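Local coordinates for protein trehalose monomycolate exporter MmpL3 (Mycobacterium tuberculosis, PDB 7NVH) that probably exports trehalose monomycolate, a mycolic acid carrier for the cell envelope, across the inner membrane as an RND-family transporter, at residues A[30-43]-A[221-235]. Numbering follows the deposited sequence.
Sequences FGLSLGKHVTQSGF and LGIMRFLAIFGPVHY. With AV0 (Lauryl Maltose Neopentyl Glycol), chain B.
Arg225 of the membrane helix 203-227 threads its side chain between Phe30 and His37, where the end of the first transmembrane segment of this RND-type permease meets the periplasmic end of that helix. Its CG is anti to the backbone N (chi1 169°) and the chain bends at the next bond, which brings CG over the face of the Phe30 ring, 3.9 Å from its centroid, in a CH-pi contact. Farther out, the flat guanidinium has Phe30 CZ over one face and His37 stacked on the opposite one, centres 4.0 Å apart and planes at 22°; Ser33 CB meets its edge. Arginine suits this slot because a long aliphatic stem ends in a planar group. His37 is kept in position by its ND1, which donates to Ser33 O in the plane of the imidazole.

One turn earlier, Gly31 CA comes within 3.7 Å of Gly222 CA; with no side chain on either glycine, the two backbones pack directly. Leu34 packs beside them, its forked end serving two neighbours: CD2 reaches Leu221 CD2 and Met224 CB, while CD1 lies 3.7 Å from Arg225 CA.

Beyond the helices, residues 38-39 and 233-234 run side by side as a short parallel bridge, fixed by a nearly straight bond from Thr39 N to Val233 O (2.6 Å). Thr39 turns its hydroxyl to Asp140, and Gln40 NE2 bonds Asp139, both outside the bridge. Gln40, Ser41, His234 and Tyr235 help line the pocket holding the detergent lauryl maltose neopentyl glycol, whose alkyl carbon CAY lies 3.6 Å from His234 CE1. His234 ND1 caps Phe236 N in the turn leading into helix 237-246. Val38, branched at CB, puts CG1 against Val233 CG1 and CG2 over the Tyr235 ring face, 3.8 Å from its centroid.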
loop_
_atom_site.group_PDB
_atom_site.type_symbol
_atom_site.label_atom_id
_atom_site.label_comp_id
_atom_site.label_asym_id
_atom_site.label_seq_id
_atom_site.Cartn_x
_atom_site.Cartn_y
_atom_site.Cartn_z
ATOM N N PHE A 30 -16.126 16.361 -4.738
ATOM C CA PHE A 30 -15.046 16.636 -5.676
ATOM C C PHE A 30 -14.131 15.435 -5.863
ATOM O O PHE A 30 -13.524 15.284 -6.927
ATOM C CB PHE A 30 -14.232 17.838 -5.202
ATOM C CG PHE A 30 -13.079 18.180 -6.093
ATOM C CD1 PHE A 30 -13.287 18.536 -7.412
ATOM C CD2 PHE A 30 -11.784 18.153 -5.610
ATOM C CE1 PHE A 30 -12.224 18.856 -8.233
ATOM C CE2 PHE A 30 -10.719 18.472 -6.424
ATOM C CZ PHE A 30 -10.939 18.823 -7.737
ATOM N N GLY A 31 -14.018 14.578 -4.850
ATOM C CA GLY A 31 -13.182 13.399 -4.955
ATOM C C GLY A 31 -13.787 12.253 -5.727
ATOM O O GLY A 31 -13.099 11.257 -5.971
ATOM N N LEU A 32 -15.055 12.371 -6.125
ATOM C CA LEU A 32 -15.698 11.319 -6.903
ATOM C C LEU A 32 -15.025 11.113 -8.252
ATOM O O LEU A 32 -15.197 10.052 -8.863
ATOM C CB LEU A 32 -17.177 11.649 -7.104
ATOM C CG LEU A 32 -18.083 11.481 -5.884
ATOM C CD1 LEU A 32 -19.513 11.856 -6.230
ATOM C CD2 LEU A 32 -18.009 10.060 -5.357
ATOM N N SER A 33 -14.266 12.095 -8.726
ATOM C CA SER A 33 -13.524 11.996 -9.972
ATOM C C SER A 33 -12.139 11.399 -9.783
ATOM O O SER A 33 -11.359 11.362 -10.740
ATOM C CB SER A 33 -13.407 13.374 -10.624
ATOM O OG SER A 33 -14.662 14.027 -10.661
ATOM N N LEU A 34 -11.808 10.945 -8.571
ATOM C CA LEU A 34 -10.465 10.434 -8.315
ATOM C C LEU A 34 -10.175 9.185 -9.135
ATOM O O LEU A 34 -9.061 9.013 -9.641
ATOM C CB LEU A 34 -10.282 10.146 -6.827
ATOM C CG LEU A 34 -8.887 9.649 -6.447
ATOM C CD1 LEU A 34 -7.834 10.649 -6.883
ATOM C CD2 LEU A 34 -8.792 9.385 -4.958
ATOM N N GLY A 35 -11.163 8.302 -9.280
ATOM C CA GLY A 35 -10.944 7.049 -9.980
ATOM C C GLY A 35 -10.498 7.209 -11.417
ATOM O O GLY A 35 -9.853 6.309 -11.961
ATOM N N LYS A 36 -10.836 8.332 -12.052
ATOM C CA LYS A 36 -10.415 8.561 -13.427
ATOM C C LYS A 36 -8.953 8.982 -13.512
ATOM O O LYS A 36 -8.245 8.585 -14.444
ATOM C CB LYS A 36 -11.307 9.618 -14.078
ATOM C CG LYS A 36 -12.766 9.216 -14.180
ATOM C CD LYS A 36 -13.488 10.026 -15.244
ATOM C CE LYS A 36 -13.831 11.420 -14.741
ATOM N NZ LYS A 36 -15.131 11.446 -14.016
ATOM N N HIS A 37 -8.483 9.778 -12.555
ATOM C CA HIS A 37 -7.172 10.409 -12.636
ATOM C C HIS A 37 -6.070 9.633 -11.929
ATOM O O HIS A 37 -4.925 10.093 -11.916
ATOM C CB HIS A 37 -7.241 11.828 -12.070
ATOM C CG HIS A 37 -8.045 12.772 -12.908
ATOM N ND1 HIS A 37 -9.422 12.772 -12.914
ATOM C CD2 HIS A 37 -7.664 13.745 -13.769
ATOM C CE1 HIS A 37 -9.856 13.704 -13.742
ATOM N NE2 HIS A 37 -8.810 14.309 -14.274
ATOM N N VAL A 38 -6.372 8.483 -11.343
ATOM C CA VAL A 38 -5.345 7.682 -10.690
ATOM C C VAL A 38 -4.526 6.953 -11.744
ATOM O O VAL A 38 -5.067 6.416 -12.717
ATOM C CB VAL A 38 -5.970 6.703 -9.683
ATOM C CG1 VAL A 38 -6.493 7.453 -8.477
ATOM C CG2 VAL A 38 -7.088 5.922 -10.332
ATOM N N THR A 39 -3.212 6.946 -11.558
ATOM C CA THR A 39 -2.285 6.312 -12.480
ATOM C C THR A 39 -1.773 4.999 -11.903
ATOM O O THR A 39 -1.963 4.688 -10.726
ATOM C CB THR A 39 -1.111 7.245 -12.788
ATOM O OG1 THR A 39 -0.320 6.686 -13.842
ATOM C CG2 THR A 39 -0.242 7.421 -11.559
ATOM N N GLN A 40 -1.114 4.218 -12.758
ATOM C CA GLN A 40 -0.518 2.953 -12.348
ATOM C C GLN A 40 1.003 2.984 -12.398
ATOM O O GLN A 40 1.640 1.944 -12.200
ATOM C CB GLN A 40 -1.040 1.806 -13.216
ATOM C CG GLN A 40 -0.801 1.995 -14.698
ATOM C CD GLN A 40 -1.339 0.843 -15.515
ATOM O OE1 GLN A 40 -2.275 0.162 -15.101
ATOM N NE2 GLN A 40 -0.748 0.614 -16.679
ATOM N N SER A 41 1.599 4.142 -12.652
ATOM C CA SER A 41 3.044 4.281 -12.716
ATOM C C SER A 41 3.572 4.879 -11.420
ATOM O O SER A 41 2.892 5.661 -10.753
ATOM C CB SER A 41 3.454 5.160 -13.898
ATOM O OG SER A 41 3.121 6.516 -13.663
ATOM N N GLY A 42 4.796 4.499 -11.067
ATOM C CA GLY A 42 5.413 4.999 -9.856
ATOM C C GLY A 42 6.130 3.936 -9.054
ATOM O O GLY A 42 6.624 4.208 -7.957
ATOM N N PHE A 43 6.194 2.716 -9.587
ATOM C CA PHE A 43 6.886 1.633 -8.899
ATOM C C PHE A 43 8.382 1.626 -9.152
ATOM O O PHE A 43 9.077 0.767 -8.600
ATOM C CB PHE A 43 6.301 0.285 -9.317
ATOM C CG PHE A 43 5.061 -0.089 -8.574
ATOM C CD1 PHE A 43 5.124 -0.467 -7.247
ATOM C CD2 PHE A 43 3.831 -0.068 -9.202
ATOM C CE1 PHE A 43 3.984 -0.812 -6.559
ATOM C CE2 PHE A 43 2.689 -0.413 -8.519
ATOM C CZ PHE A 43 2.765 -0.783 -7.195
ATOM N N LEU A 221 -10.571 11.481 0.077
ATOM C CA LEU A 221 -10.681 11.288 -1.364
ATOM C C LEU A 221 -10.703 12.625 -2.091
ATOM O O LEU A 221 -10.099 12.767 -3.160
ATOM C CB LEU A 221 -11.928 10.472 -1.699
ATOM C CG LEU A 221 -11.845 8.979 -1.380
ATOM C CD1 LEU A 221 -13.036 8.240 -1.960
ATOM C CD2 LEU A 221 -10.544 8.394 -1.895
ATOM N N GLY A 222 -11.386 13.619 -1.525
ATOM C CA GLY A 222 -11.343 14.949 -2.113
ATOM C C GLY A 222 -9.943 15.534 -2.139
ATOM O O GLY A 222 -9.521 16.121 -3.139
ATOM N N ILE A 223 -9.201 15.375 -1.043
ATOM C CA ILE A 223 -7.832 15.878 -0.982
ATOM C C ILE A 223 -6.953 15.160 -1.997
ATOM O O ILE A 223 -6.126 15.783 -2.671
ATOM C CB ILE A 223 -7.272 15.741 0.446
ATOM C CG1 ILE A 223 -7.857 16.821 1.355
ATOM C CG2 ILE A 223 -5.760 15.835 0.441
ATOM C CD1 ILE A 223 -7.705 16.522 2.826
ATOM N N MET A 224 -7.108 13.840 -2.114
ATOM C CA MET A 224 -6.319 13.088 -3.086
ATOM C C MET A 224 -6.639 13.521 -4.509
ATOM O O MET A 224 -5.738 13.636 -5.347
ATOM C CB MET A 224 -6.555 11.590 -2.913
ATOM C CG MET A 224 -5.912 11.019 -1.672
ATOM S SD MET A 224 -4.228 11.620 -1.468
ATOM C CE MET A 224 -3.380 10.691 -2.740
ATOM N N ARG A 225 -7.918 13.758 -4.806
ATOM C CA ARG A 225 -8.281 14.266 -6.123
ATOM C C ARG A 225 -7.669 15.639 -6.366
ATOM O O ARG A 225 -7.250 15.950 -7.486
ATOM C CB ARG A 225 -9.800 14.320 -6.266
ATOM C CG ARG A 225 -10.276 15.085 -7.484
ATOM C CD ARG A 225 -9.950 14.342 -8.762
ATOM N NE ARG A 225 -10.357 15.098 -9.940
ATOM C CZ ARG A 225 -9.582 15.973 -10.568
ATOM N NH1 ARG A 225 -8.352 16.202 -10.133
ATOM N NH2 ARG A 225 -10.032 16.620 -11.633
ATOM N N PHE A 226 -7.611 16.473 -5.327
ATOM C CA PHE A 226 -6.943 17.763 -5.463
ATOM C C PHE A 226 -5.457 17.586 -5.744
ATOM O O PHE A 226 -4.872 18.335 -6.534
ATOM C CB PHE A 226 -7.150 18.601 -4.205
ATOM C CG PHE A 226 -6.536 19.965 -4.285
ATOM C CD1 PHE A 226 -6.967 20.877 -5.232
ATOM C CD2 PHE A 226 -5.522 20.334 -3.421
ATOM C CE1 PHE A 226 -6.403 22.131 -5.310
ATOM C CE2 PHE A 226 -4.955 21.587 -3.495
ATOM C CZ PHE A 226 -5.395 22.487 -4.442
ATOM N N LEU A 227 -4.825 16.606 -5.096
ATOM C CA LEU A 227 -3.406 16.353 -5.321
ATOM C C LEU A 227 -3.147 15.802 -6.715
ATOM O O LEU A 227 -2.066 16.015 -7.273
ATOM C CB LEU A 227 -2.869 15.388 -4.267
ATOM C CG LEU A 227 -2.533 15.981 -2.900
ATOM C CD1 LEU A 227 -2.169 14.881 -1.922
ATOM C CD2 LEU A 227 -1.406 16.989 -3.017
ATOM N N ALA A 228 -4.118 15.090 -7.290
ATOM C CA ALA A 228 -3.969 14.552 -8.635
ATOM C C ALA A 228 -3.960 15.634 -9.703
ATOM O O ALA A 228 -3.637 15.336 -10.857
ATOM C CB ALA A 228 -5.084 13.551 -8.927
ATOM N N ILE A 229 -4.317 16.870 -9.355
ATOM C CA ILE A 229 -4.221 17.966 -10.312
ATOM C C ILE A 229 -2.765 18.261 -10.640
ATOM O O ILE A 229 -2.418 18.542 -11.793
ATOM C CB ILE A 229 -4.942 19.211 -9.765
ATOM C CG1 ILE A 229 -6.402 18.883 -9.452
ATOM C CG2 ILE A 229 -4.844 20.361 -10.752
ATOM C CD1 ILE A 229 -7.239 20.088 -9.097
ATOM N N PHE A 230 -1.889 18.194 -9.639
ATOM C CA PHE A 230 -0.491 18.571 -9.819
ATOM C C PHE A 230 0.367 17.381 -10.237
ATOM O O PHE A 230 0.965 17.389 -11.316
ATOM C CB PHE A 230 0.045 19.192 -8.527
ATOM C CG PHE A 230 -0.760 20.358 -8.043
ATOM C CD1 PHE A 230 -0.740 21.559 -8.726
ATOM C CD2 PHE A 230 -1.548 20.247 -6.913
ATOM C CE1 PHE A 230 -1.484 22.632 -8.286
ATOM C CE2 PHE A 230 -2.294 21.315 -6.469
ATOM C CZ PHE A 230 -2.262 22.511 -7.157
ATOM N N GLY A 231 0.431 16.353 -9.397
ATOM C CA GLY A 231 1.271 15.213 -9.668
ATOM C C GLY A 231 0.478 13.949 -9.915
ATOM O O GLY A 231 -0.754 13.965 -9.998
ATOM N N PRO A 232 1.174 12.825 -10.047
ATOM C CA PRO A 232 0.493 11.544 -10.235
ATOM C C PRO A 232 0.091 10.903 -8.919
ATOM O O PRO A 232 0.814 10.939 -7.922
ATOM C CB PRO A 232 1.557 10.703 -10.954
ATOM C CG PRO A 232 2.842 11.220 -10.417
ATOM C CD PRO A 232 2.638 12.687 -10.114
ATOM N N VAL A 233 -1.098 10.307 -8.931
ATOM C CA VAL A 233 -1.651 9.606 -7.780
ATOM C C VAL A 233 -1.858 8.155 -8.183
ATOM O O VAL A 233 -2.489 7.876 -9.209
ATOM C CB VAL A 233 -2.965 10.242 -7.302
ATOM C CG1 VAL A 233 -3.771 9.252 -6.484
ATOM C CG2 VAL A 233 -2.679 11.491 -6.492
ATOM N N HIS A 234 -1.325 7.235 -7.387
ATOM C CA HIS A 234 -1.375 5.828 -7.742
ATOM C C HIS A 234 -2.765 5.246 -7.498
ATOM O O HIS A 234 -3.606 5.830 -6.811
ATOM C CB HIS A 234 -0.334 5.039 -6.954
ATOM C CG HIS A 234 0.075 3.762 -7.616
ATOM N ND1 HIS A 234 -0.498 2.548 -7.309
ATOM C CD2 HIS A 234 0.989 3.513 -8.581
ATOM C CE1 HIS A 234 0.051 1.605 -8.050
ATOM N NE2 HIS A 234 0.955 2.164 -8.832
ATOM N N TYR A 235 -2.996 4.069 -8.085
ATOM C CA TYR A 235 -4.260 3.369 -7.886
ATOM C C TYR A 235 -4.435 2.952 -6.433
ATOM O O TYR A 235 -5.551 2.976 -5.902
ATOM C CB TYR A 235 -4.331 2.147 -8.799
ATOM C CG TYR A 235 -5.000 2.397 -10.127
ATOM C CD1 TYR A 235 -4.251 2.637 -11.268
ATOM C CD2 TYR A 235 -6.383 2.381 -10.244
ATOM C CE1 TYR A 235 -4.857 2.863 -12.488
ATOM C CE2 TYR A 235 -6.999 2.603 -11.461
ATOM C CZ TYR A 235 -6.231 2.845 -12.579
ATOM O OH TYR A 235 -6.835 3.069 -13.795
HETATM C C1 AV0 B . 4.482 -1.089 -16.426
HETATM O O1 AV0 B . 4.098 -2.195 -15.683
HETATM C C2 AV0 B . 4.513 0.149 -15.552
HETATM O O2 AV0 B . 3.204 0.376 -15.028
HETATM C C3 AV0 B . 4.944 1.354 -16.330
HETATM O O3 AV0 B . 5.146 2.440 -15.382
HETATM C C4 AV0 B . 6.195 1.150 -17.115
HETATM O O4 AV0 B . 6.292 2.196 -18.149
HETATM C C5 AV0 B . 6.267 -0.196 -17.841
HETATM O O5 AV0 B . 5.823 -1.341 -17.008
HETATM C C6 AV0 B . 7.679 -0.439 -18.264
HETATM O O6 AV0 B . 8.081 -1.709 -17.816
HETATM C CAA AV0 B . -4.090 -1.417 -8.115
HETATM C CAB AV0 B . 2.670 -10.730 -24.977
HETATM O OAI AV0 B . 7.334 3.857 -14.475
HETATM O OAJ AV0 B . 8.966 -13.884 -19.222
HETATM O OAL AV0 B . 7.998 -9.523 -12.435
HETATM O OAN AV0 B . 7.807 -9.843 -18.222
HETATM O OAP AV0 B . 5.548 -8.181 -18.393
HETATM O OAQ AV0 B . 10.632 4.122 -17.923
HETATM O OAR AV0 B . 10.543 -14.326 -16.260
HETATM O OAS AV0 B . 7.670 6.227 -18.033
HETATM O OAT AV0 B . 9.770 -14.046 -13.495
HETATM O OAU AV0 B . 8.532 3.046 -19.607
HETATM O OAV AV0 B . 8.213 -11.781 -13.007
HETATM C CAW AV0 B . -3.437 -1.602 -9.473
HETATM C CAX AV0 B . 1.892 -10.905 -23.635
HETATM C CAY AV0 B . -2.236 -0.677 -9.590
HETATM C CAZ AV0 B . 2.594 -10.087 -22.515
HETATM C CBA AV0 B . -1.389 -1.097 -10.792
HETATM C CBB AV0 B . 1.853 -10.326 -21.180
HETATM C CBC AV0 B . -1.065 -2.599 -10.686
HETATM C CBD AV0 B . 2.628 -9.650 -20.005
HETATM C CBE AV0 B . 0.084 -2.956 -11.683
HETATM C CBF AV0 B . 1.671 -9.486 -18.807
HETATM C CBG AV0 B . -0.328 -2.528 -13.155
HETATM C CBH AV0 B . 2.401 -8.708 -17.647
HETATM C CBI AV0 B . 0.974 -2.237 -13.991
HETATM C CBJ AV0 B . 1.428 -7.646 -17.056
HETATM C CBK AV0 B . 1.338 -3.502 -14.888
HETATM C CBL AV0 B . 2.170 -6.794 -15.968
HETATM C CBM AV0 B . 8.089 4.712 -15.303
HETATM C CBN AV0 B . 8.188 -14.169 -18.085
HETATM C CBP AV0 B . 8.275 -8.668 -13.521
HETATM C CBQ AV0 B . 2.709 -4.133 -14.405
HETATM C CBR AV0 B . 2.599 -5.428 -16.607
HETATM C CBS AV0 B . 4.161 -3.412 -16.448
HETATM C CBT AV0 B . 4.750 -5.580 -15.171
HETATM O OBV AV0 B . 5.270 -6.295 -16.310
HETATM O OBX AV0 B . 6.581 -7.579 -14.849
HETATM O OBY AV0 B . 8.102 2.781 -16.770
HETATM O OBZ AV0 B . 7.303 -12.514 -16.548
HETATM O OCB AV0 B . 8.476 -10.733 -15.611
HETATM C CCC AV0 B . 8.920 3.897 -16.246
HETATM C CCD AV0 B . 8.531 -13.196 -16.973
HETATM C CCF AV0 B . 7.242 -8.874 -14.603
HETATM C CCH AV0 B . 7.037 -9.430 -17.039
HETATM C CCJ AV0 B . 5.721 -7.586 -16.046
HETATM C CCL AV0 B . 6.466 -8.104 -17.283
HETATM C CCM AV0 B . 3.539 -4.639 -15.649
HETATM C CCN AV0 B . 9.489 4.792 -17.351
HETATM C CCO AV0 B . 9.212 -13.963 -15.837
HETATM C CCQ AV0 B . 7.937 -9.420 -15.851
HETATM C CCR AV0 B . 7.074 3.268 -17.703
HETATM C CCS AV0 B . 7.516 -11.686 -15.340
HETATM C CCT AV0 B . 8.548 5.121 -18.450
HETATM C CCU AV0 B . 9.317 -13.168 -14.582
HETATM C CCV AV0 B . 7.709 3.977 -18.890
HETATM C CCW AV0 B . 8.036 -12.569 -14.209
#